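Local coordinates for protein chintase (Rhizomucor miehei, PDB 5YUQ) that hydrolyses chitin, probably within a tunnel-shaped active site, as a family 18 glycoside hydrolase with a TIM-barrel fold, at residues 59-64 with 142-147; 100-105 with 133-138. One frame throughout, in Å; residues are numbered along the deposited sequence.

Interaction 1: residues 59-64 with 142-147; sequences SISLSV and KTILTT
With CG1 beside its backbone N (chi1 -60°) and the chain running on nearly extended (chi2 153°), Ile144 sends CD1 toward Ser59 at the N-terminal end of the TIM barrel. The two segments belong to the third and fifth parallel strands of the family 18 barrel, 59-65 and 144-149. Strand 101-105 lies between them, so they meet through side chains over Gly101 instead of pairing backbones; the nearest CA atoms, those of Ser61 and Ile144, are 7.4 Å apart. Ile144 CD1 ends 4.1 Å from Ser59 CB and 4.2 Å from Ser59 OG, a methyl resting against a small side chain near the start of both strands. Gln2 also packs on Ile144 there.

Two residues farther along the first strand, at Ser61, the contact turns polar. Ser61 OG is 4.3 Å from Ile144 O, too far for a direct bond, and a water joins them. This water lies 2.8 Å from Ser61 OG and donates to Ile144 O at 3.0 Å. Ile144 O already accepts the backbone N of Leu102 in the sheet, so the water is its second partner. Each hydroxyl on the water has another anchor: Ser61 OG bonds His24 NE2 on the side of strand 24-32, and Thr146 OG1 bonds Asn103 ND2 on the intervening strand. Through these bonds the water links side chains from four neighbouring strands, 24-32 to 144-149. Thr146 OG1 is the water's third partner at 2.8 Å; the two hydroxyls subtend about 142° at the water oxygen, which lies almost in the plane of Ser61 OG, Ile144 O and Thr146 OG1.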
loop_
_atom_site.group_PDB
_atom_site.type_symbol
_atom_site.label_atom_id
_atom_site.label_comp_id
_atom_site.label_asym_id
_atom_site.label_seq_id
_atom_site.Cartn_x
_atom_site.Cartn_y
_atom_site.Cartn_z
ATOM N N SER A 59 3.378 -18.467 5.496
ATOM C CA SER A 59 3.670 -17.481 6.526
ATOM C C SER A 59 2.586 -16.411 6.586
ATOM O O SER A 59 2.047 -16.002 5.555
ATOM C CB SER A 59 5.008 -16.799 6.236
ATOM O OG SER A 59 6.089 -17.689 6.420
ATOM N N ILE A 60 2.266 -15.956 7.793
ATOM C CA ILE A 60 1.286 -14.887 7.949
ATOM C C ILE A 60 1.769 -13.837 8.939
ATOM O O ILE A 60 2.241 -14.159 10.029
ATOM C CB ILE A 60 -0.123 -15.434 8.337
ATOM C CG1 ILE A 60 -1.104 -14.285 8.604
ATOM C CG2 ILE A 60 -0.038 -16.357 9.545
ATOM C CD1 ILE A 60 -2.574 -14.718 8.527
ATOM N N SER A 61 1.673 -12.575 8.537
ATOM C CA SER A 61 1.993 -11.457 9.403
ATOM C C SER A 61 0.743 -10.650 9.672
ATOM O O SER A 61 -0.158 -10.603 8.846
ATOM C CB SER A 61 3.007 -10.527 8.738
ATOM O OG SER A 61 4.251 -11.175 8.554
ATOM N N LEU A 62 0.701 -10.001 10.828
ATOM C CA LEU A 62 -0.334 -9.022 11.115
ATOM C C LEU A 62 0.193 -7.641 10.768
ATOM O O LEU A 62 1.315 -7.286 11.154
ATOM C CB LEU A 62 -0.706 -9.069 12.594
ATOM C CG LEU A 62 -1.747 -8.066 13.087
ATOM C CD1 LEU A 62 -3.081 -8.302 12.403
ATOM C CD2 LEU A 62 -1.870 -8.171 14.598
ATOM N N SER A 63 -0.604 -6.882 10.021
ATOM C CA SER A 63 -0.276 -5.498 9.718
ATOM C C SER A 63 -0.875 -4.595 10.777
ATOM O O SER A 63 -2.073 -4.669 11.070
ATOM C CB SER A 63 -0.776 -5.099 8.333
ATOM O OG SER A 63 -0.268 -3.817 7.973
ATOM N N VAL A 64 -0.029 -3.733 11.333
ATOM C CA VAL A 64 -0.408 -2.855 12.428
ATOM C C VAL A 64 -0.368 -1.414 11.941
ATOM O O VAL A 64 0.674 -0.937 11.482
ATOM C CB VAL A 64 0.575 -3.025 13.616
ATOM C CG1 VAL A 64 0.259 -2.040 14.737
ATOM C CG2 VAL A 64 0.540 -4.457 14.125
ATOM N N LYS A 142 13.795 -15.002 13.902
ATOM C CA LYS A 142 12.884 -15.810 13.080
ATOM C C LYS A 142 11.600 -15.013 12.642
ATOM O O LYS A 142 11.141 -15.097 11.500
ATOM C CB LYS A 142 12.655 -17.135 13.851
ATOM C CG LYS A 142 11.409 -17.335 14.688
ATOM C CD LYS A 142 11.541 -17.074 16.163
ATOM C CE LYS A 142 11.181 -18.286 17.006
ATOM N NZ LYS A 142 10.658 -18.030 18.369
ATOM N N THR A 143 11.145 -14.188 13.531
ATOM C CA THR A 143 9.941 -13.418 13.213
ATOM C C THR A 143 10.206 -12.479 12.048
ATOM O O THR A 143 11.260 -11.830 11.991
ATOM C CB THR A 143 9.466 -12.614 14.434
ATOM O OG1 THR A 143 9.328 -13.494 15.556
ATOM C CG2 THR A 143 8.130 -11.963 14.160
ATOM N N ILE A 144 9.261 -12.378 11.130
ATOM C CA ILE A 144 9.408 -11.519 10.001
ATOM C C ILE A 144 8.912 -10.111 10.356
ATOM O O ILE A 144 7.751 -9.890 10.613
ATOM C CB ILE A 144 8.517 -11.994 8.820
ATOM C CG1 ILE A 144 8.910 -13.408 8.390
ATOM C CG2 ILE A 144 8.627 -11.034 7.645
ATOM C CD1 ILE A 144 7.752 -14.122 7.773
ATOM N N LEU A 145 9.870 -9.178 10.410
ATOM C CA LEU A 145 9.536 -7.795 10.726
ATOM C C LEU A 145 9.625 -6.986 9.453
ATOM O O LEU A 145 10.679 -6.883 8.830
ATOM C CB LEU A 145 10.467 -7.223 11.793
ATOM C CG LEU A 145 10.408 -7.895 13.165
ATOM C CD1 LEU A 145 11.445 -7.300 14.110
ATOM C CD2 LEU A 145 9.017 -7.773 13.757
ATOM N N THR A 146 8.494 -6.440 9.041
ATOM C CA THR A 146 8.463 -5.639 7.833
ATOM C C THR A 146 7.726 -4.348 8.102
ATOM O O THR A 146 7.077 -4.181 9.141
ATOM C CB THR A 146 7.780 -6.364 6.649
ATOM O OG1 THR A 146 6.418 -6.669 6.985
ATOM C CG2 THR A 146 8.521 -7.647 6.311
ATOM N N THR A 147 7.845 -3.428 7.161
ATOM C CA THR A 147 7.142 -2.160 7.263
ATOM C C THR A 147 6.618 -1.789 5.889
ATOM O O THR A 147 7.293 -2.016 4.885
ATOM C CB THR A 147 8.051 -1.045 7.853
ATOM O OG1 THR A 147 7.362 0.207 7.812
ATOM C CG2 THR A 147 9.335 -0.924 7.062
HETATM O O HOH W 1 5.917 -8.959 8.439
#

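Interaction 2: residues 100-105 with 133-138; sequences DGLNLD and KALREK
The beta-alpha-beta unit made of strand 101-105, helix 124-139 and strand 144-149 belongs to the TIM barrel, and Leu135 is one of the helix residues that pack on the outer face of strand 101-105. Leu102 and Leu104, two positions apart on the strand, both direct their side chains outward to it, and the contact is wholly apolar and buried. Segment 100-105 is also the beginning of the family 18 DxxDxDxE signature, here DGLNLD, with Asn103 at the position of the middle aspartate; in this family the catalytic glutamate follows just beyond the strand end.

Leu135 lies with CG beside its backbone N (chi1 -64°), which aims the isobutyl fork at the strand, 9.1 Å away between the CA atoms of Leu102 and Leu135. Both methyls of Leu135 touch the strand. CD1 of Leu135 meets CD1 of Leu104 tip to tip at 4.0 Å, while CD2 of Leu135 touches CD1 of Leu102 at 4.2 Å, where the two side chains cross at about a right angle. Other residues of the same helix complete the layer: Leu139 packs on Leu102, and Leu131 and Phe132 on Leu104, while Val94 of helix 80-97 reaches Leu102. Next to Leu135, Arg136 ties the helix to the residues just before strands 144-149 and 175-178, by a salt bridge from NH2 to Asp174 OD2 and a hydrogen bond from NH1 to Thr143 O. Leu135 CD1 is also 4.2 Å from Leu102 CD1, so this methyl lies against both strand leucines.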
loop_
_atom_site.group_PDB
_atom_site.type_symbol
_atom_site.label_atom_id
_atom_site.label_comp_id
_atom_site.label_asym_id
_atom_site.label_seq_id
_atom_site.Cartn_x
_atom_site.Cartn_y
_atom_site.Cartn_z
ATOM N N ASP A 100 3.641 -15.252 12.296
ATOM C CA ASP A 100 5.006 -15.394 11.809
ATOM C C ASP A 100 5.709 -14.066 11.688
ATOM O O ASP A 100 6.925 -14.018 11.492
ATOM C CB ASP A 100 4.988 -16.075 10.456
ATOM C CG ASP A 100 4.305 -17.407 10.516
ATOM O OD1 ASP A 100 4.834 -18.282 11.231
ATOM O OD2 ASP A 100 3.237 -17.568 9.888
ATOM N N GLY A 101 4.953 -12.985 11.813
ATOM C CA GLY A 101 5.563 -11.680 11.743
ATOM C C GLY A 101 4.644 -10.513 11.996
ATOM O O GLY A 101 3.441 -10.676 12.175
ATOM N N LEU A 102 5.233 -9.327 12.008
ATOM C CA LEU A 102 4.485 -8.091 12.149
ATOM C C LEU A 102 4.896 -7.161 11.031
ATOM O O LEU A 102 6.083 -6.989 10.764
ATOM C CB LEU A 102 4.780 -7.425 13.492
ATOM C CG LEU A 102 4.242 -8.112 14.745
ATOM C CD1 LEU A 102 4.875 -7.483 15.995
ATOM C CD2 LEU A 102 2.722 -8.016 14.792
ATOM N N ASN A 103 3.899 -6.578 10.381
ATOM C CA ASN A 103 4.099 -5.606 9.324
ATOM C C ASN A 103 3.627 -4.260 9.858
ATOM O O ASN A 103 2.439 -4.066 10.076
ATOM C CB ASN A 103 3.269 -6.023 8.096
ATOM C CG ASN A 103 3.260 -4.966 6.997
ATOM O OD1 ASN A 103 2.258 -4.281 6.781
ATOM N ND2 ASN A 103 4.371 -4.853 6.280
ATOM N N LEU A 104 4.544 -3.325 10.080
ATOM C CA LEU A 104 4.157 -2.043 10.664
ATOM C C LEU A 104 3.839 -1.054 9.549
ATOM O O LEU A 104 4.642 -0.855 8.644
ATOM C CB LEU A 104 5.238 -1.510 11.614
ATOM C CG LEU A 104 5.598 -2.480 12.747
ATOM C CD1 LEU A 104 6.486 -1.792 13.787
ATOM C CD2 LEU A 104 4.360 -3.087 13.393
ATOM N N ASP A 105 2.636 -0.482 9.597
ATOM C CA ASP A 105 2.121 0.374 8.531
ATOM C C ASP A 105 1.712 1.734 9.096
ATOM O O ASP A 105 0.569 2.168 8.994
ATOM C CB ASP A 105 0.934 -0.327 7.846
ATOM C CG ASP A 105 0.496 0.344 6.561
ATOM O OD1 ASP A 105 1.182 1.262 6.057
ATOM O OD2 ASP A 105 -0.560 -0.054 6.028
ATOM N N LYS A 133 13.660 -2.398 16.808
ATOM C CA LYS A 133 14.731 -3.000 17.592
ATOM C C LYS A 133 14.198 -3.711 18.820
ATOM O O LYS A 133 14.662 -4.796 19.163
ATOM C CB LYS A 133 15.748 -1.950 18.022
ATOM C CG LYS A 133 16.549 -1.380 16.880
ATOM C CD LYS A 133 17.588 -0.419 17.433
ATOM C CE LYS A 133 18.441 0.181 16.345
ATOM N NZ LYS A 133 19.286 1.270 16.922
ATOM N N ALA A 134 13.239 -3.089 19.490
ATOM C CA ALA A 134 12.622 -3.708 20.656
ATOM C C ALA A 134 11.891 -4.991 20.267
ATOM O O ALA A 134 11.975 -6.000 20.966
ATOM C CB ALA A 134 11.670 -2.742 21.323
ATOM N N LEU A 135 11.168 -4.954 19.149
ATOM C CA LEU A 135 10.470 -6.150 18.684
ATOM C C LEU A 135 11.451 -7.241 18.294
ATOM O O LEU A 135 11.238 -8.411 18.606
ATOM C CB LEU A 135 9.547 -5.831 17.506
ATOM C CG LEU A 135 8.398 -4.881 17.832
ATOM C CD1 LEU A 135 7.722 -4.427 16.565
ATOM C CD2 LEU A 135 7.403 -5.577 18.735
ATOM N N ARG A 136 12.537 -6.866 17.625
ATOM C CA ARG A 136 13.538 -7.850 17.223
ATOM C C ARG A 136 14.164 -8.512 18.445
ATOM O O ARG A 136 14.362 -9.726 18.470
ATOM C CB ARG A 136 14.631 -7.197 16.367
ATOM C CG ARG A 136 15.762 -8.158 15.993
ATOM C CD ARG A 136 15.253 -9.287 15.113
ATOM N NE ARG A 136 14.911 -8.796 13.777
ATOM C CZ ARG A 136 14.073 -9.396 12.940
ATOM N NH1 ARG A 136 13.451 -10.513 13.293
ATOM N NH2 ARG A 136 13.850 -8.869 11.750
ATOM N N GLU A 137 14.463 -7.712 19.463
ATOM C CA GLU A 137 15.077 -8.250 20.673
ATOM C C GLU A 137 14.118 -9.198 21.388
ATOM O O GLU A 137 14.526 -10.249 21.874
ATOM C CB GLU A 137 15.524 -7.118 21.607
ATOM C CG GLU A 137 16.427 -7.574 22.752
ATOM C CD GLU A 137 15.646 -8.174 23.903
ATOM O OE1 GLU A 137 14.520 -7.700 24.152
ATOM O OE2 GLU A 137 16.151 -9.119 24.549
ATOM N N LYS A 138 12.842 -8.837 21.448
ATOM C CA LYS A 138 11.881 -9.660 22.182
ATOM C C LYS A 138 11.374 -10.880 21.427
ATOM O O LYS A 138 11.080 -11.904 22.041
ATOM C CB LYS A 138 10.719 -8.808 22.707
ATOM C CG LYS A 138 11.025 -8.211 24.071
ATOM C CD LYS A 138 10.269 -6.939 24.345
ATOM C CE LYS A 138 10.874 -6.226 25.548
ATOM N NZ LYS A 138 11.048 -7.156 26.691
#

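How the interactions relate
Interactions 1 and 2 lie on the two faces of strand 101-105, with centres about 7 Å apart: interaction 1 spans its inner face inside the barrel, interaction 2 covers its outer face with helix 124-139. The strand's backbone couples them, since Asn103 N is 2.8 Å from Leu62 O and Asp105 N is 2.8 Å from Val64 O, both probable hydrogen bonds of the parallel sheet. Asn103 adds a side-chain link, bonding Ser63 OG and Thr146 OG1. Along the chain, interaction 2 is nested within the loop closed by interaction 1. Strand 101-105 runs toward the C-terminal end of the barrel, where family 18 enzymes carry their catalytic residues.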